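Local atomic coordinates of protein LURP-one-related 15 (Arabidopsis thaliana, PDB entry 1ZXU), a protein that is of uncertain function but might be related to the phospholipid scramblase and tubby-like superfamily of membrane-tethered transcription factors. Residues A[63-68]-A[78-83]; A[39-44]-A[55-60]. All blocks are in the same frame, centred on the assembly; numbering follows the deposited sequence.

Interaction 1 of 2, residues A[63-68]-A[78-83]; sequences LLFKVK and RVLLDG
A water bridges Leu64 and Gly83, donating to Leu64 O (3.2 Å) and accepting from Gly83 N. Here strand 63-68 carries a classic beta bulge, with Leu64 and Phe65 both facing Ile56 of the adjacent strand 54-58. Beyond it the antiparallel hairpin ladder is regular: Lys66 and Leu81 form one hydrogen-bonded pair, Lys68 and Val79 the next, and the bond from Leu81 N to Lys66 O measures 2.8 Å. Leu80 CD2 lies over one face of the Phe65 ring, towards its rim, 4.1 Å from Phe65 CG. Lys68 runs alongside Val79 on the face shared with Leu81, its NZ 3.2 Å from Val79 CG1. Arg78 starts with CG anti to the backbone N (chi1 -162°), then bends twice; its CG rests 3.4 Å from Val67 CG1, and NH1 binds Gly52 O. Cut back to an alanine, Arg78 would probably leave Gly52 O without its guanidinium donor and Val67 CG1 without the aliphatic cover of the arginine CG. Strands 54-58 and 87-92 flank the hairpin, while Phe65, Val67 and Arg78 pack on helix 197-211.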
loop_
_atom_site.group_PDB
_atom_site.type_symbol
_atom_site.label_atom_id
_atom_site.label_comp_id
_atom_site.label_asym_id
_atom_site.label_seq_id
_atom_site.Cartn_x
_atom_site.Cartn_y
_atom_site.Cartn_z
ATOM N N LEU A 63 -12.148 -2.797 -10.136
ATOM C CA LEU A 63 -10.916 -3.399 -9.560
ATOM C C LEU A 63 -9.712 -2.538 -9.856
ATOM O O LEU A 63 -9.470 -2.152 -11.018
ATOM C CB LEU A 63 -10.718 -4.799 -10.147
ATOM C CG LEU A 63 -9.546 -5.565 -9.569
ATOM C CD1 LEU A 63 -9.933 -7.014 -9.672
ATOM C CD2 LEU A 63 -8.280 -5.314 -10.365
ATOM N N LEU A 64 -8.961 -2.218 -8.801
ATOM C CA LEU A 64 -7.658 -1.590 -8.951
ATOM C C LEU A 64 -6.576 -2.647 -8.770
ATOM O O LEU A 64 -5.639 -2.715 -9.623
ATOM C CB LEU A 64 -7.439 -0.454 -7.936
ATOM C CG LEU A 64 -8.480 0.656 -8.051
ATOM C CD1 LEU A 64 -8.292 1.659 -6.862
ATOM C CD2 LEU A 64 -8.400 1.396 -9.358
ATOM N N PHE A 65 -6.620 -3.436 -7.672
ATOM C CA PHE A 65 -5.629 -4.538 -7.463
ATOM C C PHE A 65 -6.279 -5.780 -6.870
ATOM O O PHE A 65 -7.212 -5.662 -6.065
ATOM C CB PHE A 65 -4.562 -4.091 -6.451
ATOM C CG PHE A 65 -3.855 -2.861 -6.881
ATOM C CD1 PHE A 65 -3.007 -2.868 -7.958
ATOM C CD2 PHE A 65 -4.132 -1.645 -6.256
ATOM C CE1 PHE A 65 -2.363 -1.680 -8.360
ATOM C CE2 PHE A 65 -3.508 -0.465 -6.662
ATOM C CZ PHE A 65 -2.637 -0.473 -7.695
ATOM N N LYS A 66 -5.832 -6.956 -7.292
ATOM C CA LYS A 66 -6.111 -8.149 -6.538
ATOM C C LYS A 66 -4.952 -8.401 -5.626
ATOM O O LYS A 66 -3.768 -8.211 -6.019
ATOM C CB LYS A 66 -6.306 -9.376 -7.454
ATOM C CG LYS A 66 -7.630 -9.269 -8.205
ATOM C CD LYS A 66 -8.110 -10.640 -8.749
ATOM C CE LYS A 66 -9.114 -10.408 -9.895
ATOM N NZ LYS A 66 -10.412 -11.156 -9.728
ATOM N N VAL A 67 -5.286 -8.717 -4.394
ATOM C CA VAL A 67 -4.259 -8.980 -3.421
ATOM C C VAL A 67 -4.285 -10.443 -3.057
ATOM O O VAL A 67 -5.344 -10.954 -2.654
ATOM C CB VAL A 67 -4.511 -8.157 -2.145
ATOM C CG1 VAL A 67 -3.440 -8.473 -1.089
ATOM C CG2 VAL A 67 -4.445 -6.705 -2.511
ATOM N N LYS A 68 -3.138 -11.100 -3.225
ATOM C CA LYS A 68 -3.109 -12.529 -2.848
ATOM C C LYS A 68 -1.808 -13.020 -2.316
ATOM O O LYS A 68 -0.764 -12.443 -2.580
ATOM C CB LYS A 68 -3.525 -13.412 -4.017
ATOM C CG LYS A 68 -2.516 -13.500 -5.101
ATOM C CD LYS A 68 -2.916 -14.642 -6.083
ATOM C CE LYS A 68 -1.949 -14.819 -7.242
ATOM N NZ LYS A 68 -0.509 -14.505 -6.980
ATOM N N ARG A 78 2.945 -11.369 -0.195
ATOM C CA ARG A 78 1.704 -11.079 -0.839
ATOM C C ARG A 78 2.080 -10.391 -2.141
ATOM O O ARG A 78 3.072 -9.697 -2.187
ATOM C CB ARG A 78 0.908 -10.068 -0.002
ATOM C CG ARG A 78 -0.542 -10.042 -0.363
ATOM C CD ARG A 78 -1.273 -11.141 0.464
ATOM N NE ARG A 78 -0.850 -10.985 1.851
ATOM C CZ ARG A 78 -1.510 -10.268 2.749
ATOM N NH1 ARG A 78 -2.705 -9.726 2.471
ATOM N NH2 ARG A 78 -1.008 -10.171 3.983
ATOM N N VAL A 79 1.270 -10.565 -3.165
ATOM C CA VAL A 79 1.439 -9.794 -4.394
ATOM C C VAL A 79 0.182 -8.961 -4.700
ATOM O O VAL A 79 -0.934 -9.372 -4.391
ATOM C CB VAL A 79 1.780 -10.752 -5.612
ATOM C CG1 VAL A 79 0.629 -11.671 -5.905
ATOM C CG2 VAL A 79 2.140 -9.946 -6.877
ATOM N N LEU A 80 0.384 -7.771 -5.245
ATOM C CA LEU A 80 -0.698 -6.911 -5.785
ATOM C C LEU A 80 -0.661 -7.071 -7.277
ATOM O O LEU A 80 0.386 -6.791 -7.892
ATOM C CB LEU A 80 -0.440 -5.432 -5.426
ATOM C CG LEU A 80 -1.086 -5.088 -4.109
ATOM C CD1 LEU A 80 -0.258 -5.794 -3.009
ATOM C CD2 LEU A 80 -1.025 -3.594 -3.976
ATOM N N LEU A 81 -1.757 -7.561 -7.855
ATOM C CA LEU A 81 -1.867 -7.760 -9.315
ATOM C C LEU A 81 -2.751 -6.701 -9.874
ATOM O O LEU A 81 -3.715 -6.298 -9.235
ATOM C CB LEU A 81 -2.511 -9.116 -9.649
ATOM C CG LEU A 81 -1.880 -10.306 -8.912
ATOM C CD1 LEU A 81 -2.695 -11.593 -9.218
ATOM C CD2 LEU A 81 -0.523 -10.525 -9.392
ATOM N N ASP A 82 -2.457 -6.238 -11.074
ATOM C CA ASP A 82 -3.461 -5.357 -11.722
ATOM C C ASP A 82 -4.651 -6.157 -12.358
ATOM O O ASP A 82 -4.766 -7.366 -12.176
ATOM C CB ASP A 82 -2.797 -4.385 -12.688
ATOM C CG ASP A 82 -2.279 -5.058 -13.952
ATOM O OD1 ASP A 82 -2.702 -6.187 -14.286
ATOM O OD2 ASP A 82 -1.378 -4.455 -14.581
ATOM N N GLY A 83 -5.581 -5.459 -13.016
ATOM C CA GLY A 83 -6.752 -6.117 -13.639
ATOM C C GLY A 83 -6.446 -7.138 -14.736
ATOM O O GLY A 83 -7.268 -8.025 -15.016
HETATM O O HOH W 1 -5.931 -2.512 -12.755
#

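Interaction 2 of 2, residues A[39-44]-A[55-60]; sequences DMAIVR and VITDVN
Asp39 meets Val59 where the antiparallel beta hairpin of strands 38-43 and 54-58 runs into its following turn; the hairpin belongs to the closed barrel around helix 197-211, consistent with the tubby-like fold. Asp39 CB lies 3.4 Å from Val59 CG1, and its OD1 is hydrogen-bonded to Thr190 OG1. A water accepts from Asp39 N and, weakly, from Val59 N. Met40, present as selenomethionine, sets CB 3.8 Å from Ile56 CG2, and its side chain runs on to Tyr197 and Ala201 of the helix. Ala41 and Thr57 make a hydrogen-bonded pair: Thr57 N reaches Ala41 O at 2.8 Å, and Ala41 N returns a bond to Thr57 O. Ile42 faces Ile56 in the non-hydrogen-bonded pair that follows, with the two CG1 atoms 4.4 Å apart; both side chains continue to the helix, Ile42 at Val204 and Ile56 at Ala201. Val43 pairs with Val55 through two nearly straight backbone bonds, at 173° and 174°. The two side chains of Val43 and Thr57 cross at about a right angle on the face away from the helix, where Val43 CG2 lies 3.9 Å from Thr57 CG2. Thr57 has OG1 between its backbone N and carbonyl carbon (chi1 64°), from where it donates a hydrogen bond to Asp58 O, the next residue along its own strand, at 2.9 Å.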
loop_
_atom_site.group_PDB
_atom_site.type_symbol
_atom_site.label_atom_id
_atom_site.label_comp_id
_atom_site.label_asym_id
_atom_site.label_seq_id
_atom_site.Cartn_x
_atom_site.Cartn_y
_atom_site.Cartn_z
ATOM N N ASP A 39 -10.646 7.319 -4.297
ATOM C CA ASP A 39 -10.978 6.650 -3.022
ATOM C C ASP A 39 -10.874 5.169 -3.285
ATOM O O ASP A 39 -11.410 4.702 -4.283
ATOM C CB ASP A 39 -12.377 6.944 -2.557
ATOM C CG ASP A 39 -12.475 8.273 -1.809
ATOM O OD1 ASP A 39 -11.522 9.064 -1.842
ATOM O OD2 ASP A 39 -13.511 8.528 -1.179
HETATM N N MSE A 40 -10.125 4.469 -2.450
HETATM C CA MSE A 40 -9.998 3.005 -2.623
HETATM C C MSE A 40 -10.625 2.296 -1.469
HETATM O O MSE A 40 -10.729 2.850 -0.353
HETATM C CB MSE A 40 -8.526 2.588 -2.723
HETATM C CG MSE A 40 -7.731 3.368 -3.740
HETATM SE SE MSE A 40 -5.919 2.701 -3.960
HETATM C CE MSE A 40 -5.558 2.512 -2.101
ATOM N N ALA A 41 -11.066 1.044 -1.682
ATOM C CA ALA A 41 -11.688 0.311 -0.593
ATOM C C ALA A 41 -11.376 -1.173 -0.764
ATOM O O ALA A 41 -10.997 -1.584 -1.876
ATOM C CB ALA A 41 -13.216 0.522 -0.653
ATOM N N ILE A 42 -11.520 -1.955 0.309
ATOM C CA ILE A 42 -11.278 -3.409 0.309
ATOM C C ILE A 42 -12.615 -4.146 0.164
ATOM O O ILE A 42 -13.634 -3.821 0.826
ATOM C CB ILE A 42 -10.596 -3.868 1.637
ATOM C CG1 ILE A 42 -9.133 -3.400 1.661
ATOM C CG2 ILE A 42 -10.665 -5.409 1.834
ATOM C CD1 ILE A 42 -8.388 -3.691 2.978
ATOM N N VAL A 43 -12.615 -5.106 -0.754
ATOM C CA VAL A 43 -13.742 -6.041 -0.900
ATOM C C VAL A 43 -13.202 -7.463 -0.668
ATOM O O VAL A 43 -12.186 -7.882 -1.277
ATOM C CB VAL A 43 -14.361 -5.976 -2.311
ATOM C CG1 VAL A 43 -15.502 -7.016 -2.430
ATOM C CG2 VAL A 43 -14.880 -4.561 -2.656
ATOM N N ARG A 44 -13.874 -8.195 0.229
ATOM C CA ARG A 44 -13.451 -9.554 0.605
ATOM C C ARG A 44 -14.499 -10.580 0.235
ATOM O O ARG A 44 -15.669 -10.237 0.143
ATOM C CB ARG A 44 -13.312 -9.635 2.097
ATOM C CG ARG A 44 -12.161 -8.814 2.638
ATOM C CD ARG A 44 -12.245 -8.734 4.164
ATOM N NE ARG A 44 -11.465 -7.610 4.694
ATOM C CZ ARG A 44 -10.140 -7.609 4.904
ATOM N NH1 ARG A 44 -9.403 -8.696 4.632
ATOM N NH2 ARG A 44 -9.555 -6.536 5.389
ATOM N N VAL A 55 -9.650 -7.886 -2.711
ATOM C CA VAL A 55 -9.484 -6.983 -3.847
ATOM C C VAL A 55 -9.552 -5.543 -3.365
ATOM O O VAL A 55 -10.235 -5.240 -2.371
ATOM C CB VAL A 55 -10.551 -7.240 -4.881
ATOM C CG1 VAL A 55 -10.527 -6.203 -5.962
ATOM C CG2 VAL A 55 -10.248 -8.631 -5.563
ATOM N N ILE A 56 -8.845 -4.648 -4.056
ATOM C CA ILE A 56 -8.958 -3.214 -3.693
ATOM C C ILE A 56 -9.649 -2.579 -4.891
ATOM O O ILE A 56 -9.191 -2.763 -6.022
ATOM C CB ILE A 56 -7.565 -2.626 -3.470
ATOM C CG1 ILE A 56 -6.968 -3.192 -2.159
ATOM C CG2 ILE A 56 -7.679 -1.083 -3.444
ATOM C CD1 ILE A 56 -5.485 -2.883 -1.978
ATOM N N THR A 57 -10.727 -1.836 -4.653
ATOM C CA THR A 57 -11.537 -1.269 -5.772
ATOM C C THR A 57 -11.554 0.237 -5.615
ATOM O O THR A 57 -11.190 0.743 -4.546
ATOM C CB THR A 57 -13.018 -1.796 -5.771
ATOM O OG1 THR A 57 -13.703 -1.360 -4.593
ATOM C CG2 THR A 57 -13.066 -3.329 -5.882
ATOM N N ASP A 58 -11.960 0.954 -6.656
ATOM C CA ASP A 58 -12.357 2.320 -6.457
ATOM C C ASP A 58 -13.779 2.378 -5.846
ATOM O O ASP A 58 -14.396 1.329 -5.559
ATOM C CB ASP A 58 -12.225 3.126 -7.756
ATOM C CG ASP A 58 -13.279 2.787 -8.782
ATOM O OD1 ASP A 58 -14.292 2.080 -8.481
ATOM O OD2 ASP A 58 -13.112 3.293 -9.913
ATOM N N VAL A 59 -14.293 3.593 -5.654
ATOM C CA VAL A 59 -15.634 3.795 -5.044
ATOM C C VAL A 59 -16.785 3.122 -5.762
ATOM O O VAL A 59 -17.794 2.721 -5.135
ATOM C CB VAL A 59 -16.035 5.299 -4.883
ATOM C CG1 VAL A 59 -15.495 5.875 -3.575
ATOM C CG2 VAL A 59 -15.734 6.174 -6.163
ATOM N N ASN A 60 -16.625 2.987 -7.065
ATOM C CA ASN A 60 -17.659 2.471 -7.947
ATOM C C ASN A 60 -17.525 0.965 -8.161
ATOM O O ASN A 60 -18.198 0.387 -9.022
ATOM C CB ASN A 60 -17.568 3.230 -9.284
ATOM C CG ASN A 60 -17.888 4.732 -9.123
ATOM O OD1 ASN A 60 -17.169 5.581 -9.608
ATOM N ND2 ASN A 60 -18.898 5.024 -8.363
HETATM O O HOH W 2 -12.520 6.346 -6.440
#

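Overall arrangement
Interactions 1 and 2 are successive hairpins in one antiparallel sheet, their centres 11 Å apart, and interaction 2 closes in the chain before interaction 1 opens. Strands 54-58 and 63-68 are neighbours, so four strands run side by side. The seam lies at the bulge: Ile56 N is 2.8 Å from Phe65 O and Ile56 O is 2.8 Å from Leu64 N, both probable hydrogen bonds. Leu64 CD1 also packs 3.6 Å from Met40 CG, tying the first strand to the third. Met40, Ile56 and Phe65 all meet Ala201 of helix 197-211, which gives the two hairpins a common apolar floor. A 1,2-ethanediol, probably from the crystallisation liquor, lies near Gly83.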